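Side-chain contact in tetratricopeptide TPR_2 repeat protein (Thermobaculum terrenum, PDB 5DJS), which joins tetratricopeptide repeats to a glycosyltransferase family 41 module of the GT-B type, and binds uridine-5'-diphosphate: residues A[210-213]-A[217-220]. The protein carries 1 engineered substitution. Numbering follows the deposited sequence.
Sequences RLRA and RWRD
Trp218, just after helix 206-214 in the first of the two parallel-sheet domains of the GT-B fold, lays its indole against Arg212 on that helix, a CH-pi contact combined with an off-centre cation-pi contact. Trp218 also touches Cys197 and Ser199 of the outermost strand 193-199, so the ring joins helix to sheet edge. The evidence for CH-pi packing is that Arg212 CG stands 3.9 Å from the centroid of the Trp218 five-membered ring, 20° off its normal. Arg212 CG is anti to the backbone N (chi1 -171°), which carries the methylenes across this face; a bend at chi3 then brings NE over the same ring, 3.5 Å from Trp218 NE1. The charge lies farther off: Arg212 CZ is 4.6 Å from the Trp218 pyrrole centroid, and the guanidinium plane stands 70° from the indole plane, which excludes a parallel stack. At the six-membered end, Leu211 CB meets Trp218 CZ3 at 4.1 Å. Trp218 NE1 gives a weak, bent hydrogen bond to Asp220 OD1, 2.8 Å long. Arg212 NH1 forms a salt bridge with Asp209 and NH2 a hydrogen bond with Ser204. Between the two segments the contact is thus mainly dispersion, with a cation-pi term probably reduced because the charge is shared with Asp209, while Asp220, its OD1 5.0 Å from Arg212 NH2, may add a weak electrostatic attraction.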
loop_
_atom_site.group_PDB
_atom_site.type_symbol
_atom_site.label_atom_id
_atom_site.label_comp_id
_atom_site.label_asym_id
_atom_site.label_seq_id
_atom_site.Cartn_x
_atom_site.Cartn_y
_atom_site.Cartn_z
ATOM N N ARG A 210 -15.904 -13.264 -2.159
ATOM C CA ARG A 210 -16.861 -12.201 -2.501
ATOM C C ARG A 210 -16.516 -11.503 -3.829
ATOM O O ARG A 210 -17.397 -11.299 -4.671
ATOM C CB ARG A 210 -17.013 -11.180 -1.355
ATOM C CG ARG A 210 -18.047 -11.593 -0.307
ATOM C CD ARG A 210 -18.208 -10.573 0.817
ATOM N NE ARG A 210 -17.291 -10.827 1.941
ATOM C CZ ARG A 210 -16.444 -9.955 2.498
ATOM N NH1 ARG A 210 -16.341 -8.688 2.085
ATOM N NH2 ARG A 210 -15.688 -10.362 3.512
ATOM N N LEU A 211 -15.245 -11.150 -4.013
ATOM C CA LEU A 211 -14.784 -10.532 -5.270
ATOM C C LEU A 211 -15.014 -11.446 -6.478
ATOM O O LEU A 211 -15.406 -10.975 -7.545
ATOM C CB LEU A 211 -13.293 -10.151 -5.188
ATOM C CG LEU A 211 -12.831 -8.727 -4.800
ATOM C CD1 LEU A 211 -13.902 -7.838 -4.188
ATOM C CD2 LEU A 211 -11.613 -8.803 -3.882
ATOM N N ARG A 212 -14.765 -12.742 -6.301
ATOM C CA ARG A 212 -14.999 -13.737 -7.353
ATOM C C ARG A 212 -16.477 -13.817 -7.724
ATOM O O ARG A 212 -16.821 -13.845 -8.910
ATOM C CB ARG A 212 -14.491 -15.122 -6.922
ATOM C CG ARG A 212 -14.495 -16.161 -8.031
ATOM C CD ARG A 212 -14.016 -17.532 -7.585
ATOM N NE ARG A 212 -12.661 -17.531 -7.015
ATOM C CZ ARG A 212 -12.353 -17.577 -5.713
ATOM N NH1 ARG A 212 -13.286 -17.607 -4.763
ATOM N NH2 ARG A 212 -11.072 -17.584 -5.349
ATOM N N ALA A 213 -17.336 -13.857 -6.703
ATOM C CA ALA A 213 -18.795 -13.911 -6.893
ATOM C C ALA A 213 -19.343 -12.644 -7.558
ATOM O O ALA A 213 -20.190 -12.735 -8.446
ATOM C CB ALA A 213 -19.492 -14.151 -5.562
ATOM N N ARG A 217 -16.256 -12.450 -14.720
ATOM C CA ARG A 217 -15.263 -13.510 -14.990
ATOM C C ARG A 217 -14.102 -13.382 -14.001
ATOM O O ARG A 217 -13.791 -12.268 -13.580
ATOM C CB ARG A 217 -14.726 -13.387 -16.418
ATOM C CG ARG A 217 -15.773 -13.240 -17.512
ATOM C CD ARG A 217 -16.664 -14.463 -17.689
ATOM N NE ARG A 217 -17.113 -14.579 -19.082
ATOM C CZ ARG A 217 -16.538 -15.324 -20.030
ATOM N NH1 ARG A 217 -15.479 -16.098 -19.773
ATOM N NH2 ARG A 217 -17.044 -15.305 -21.265
ATOM N N TRP A 218 -13.441 -14.502 -13.674
ATOM C CA TRP A 218 -12.384 -14.513 -12.637
ATOM C C TRP A 218 -10.906 -14.648 -13.056
ATOM O O TRP A 218 -10.163 -13.718 -12.834
ATOM C CB TRP A 218 -12.694 -15.531 -11.543
ATOM C CG TRP A 218 -11.742 -15.411 -10.374
ATOM C CD1 TRP A 218 -10.852 -16.356 -9.937
ATOM C CD2 TRP A 218 -11.570 -14.272 -9.518
ATOM N NE1 TRP A 218 -10.154 -15.883 -8.850
ATOM C CE2 TRP A 218 -10.569 -14.608 -8.573
ATOM C CE3 TRP A 218 -12.170 -13.010 -9.448
ATOM C CZ2 TRP A 218 -10.152 -13.722 -7.581
ATOM C CZ3 TRP A 218 -11.758 -12.129 -8.452
ATOM C CH2 TRP A 218 -10.752 -12.489 -7.537
ATOM N N ARG A 219 -10.440 -15.785 -13.569
ATOM C CA ARG A 219 -8.986 -15.956 -13.929
ATOM C C ARG A 219 -7.933 -15.844 -12.788
ATOM O O ARG A 219 -7.601 -14.740 -12.328
ATOM C CB ARG A 219 -8.565 -15.022 -15.092
ATOM C CG ARG A 219 -9.271 -15.311 -16.408
ATOM C CD ARG A 219 -10.270 -14.234 -16.815
ATOM N NE ARG A 219 -10.956 -14.631 -18.041
ATOM C CZ ARG A 219 -11.862 -15.606 -18.133
ATOM N NH1 ARG A 219 -12.264 -16.304 -17.068
ATOM N NH2 ARG A 219 -12.390 -15.880 -19.320
ATOM N N ASP A 220 -7.410 -17.003 -12.363
ATOM C CA ASP A 220 -6.221 -17.098 -11.492
ATOM C C ASP A 220 -4.917 -17.072 -12.290
ATOM O O ASP A 220 -4.617 -18.003 -13.036
ATOM C CB ASP A 220 -6.269 -18.378 -10.651
ATOM C CG ASP A 220 -7.396 -18.369 -9.640
ATOM O OD1 ASP A 220 -7.757 -17.276 -9.141
ATOM O OD2 ASP A 220 -7.917 -19.460 -9.342
#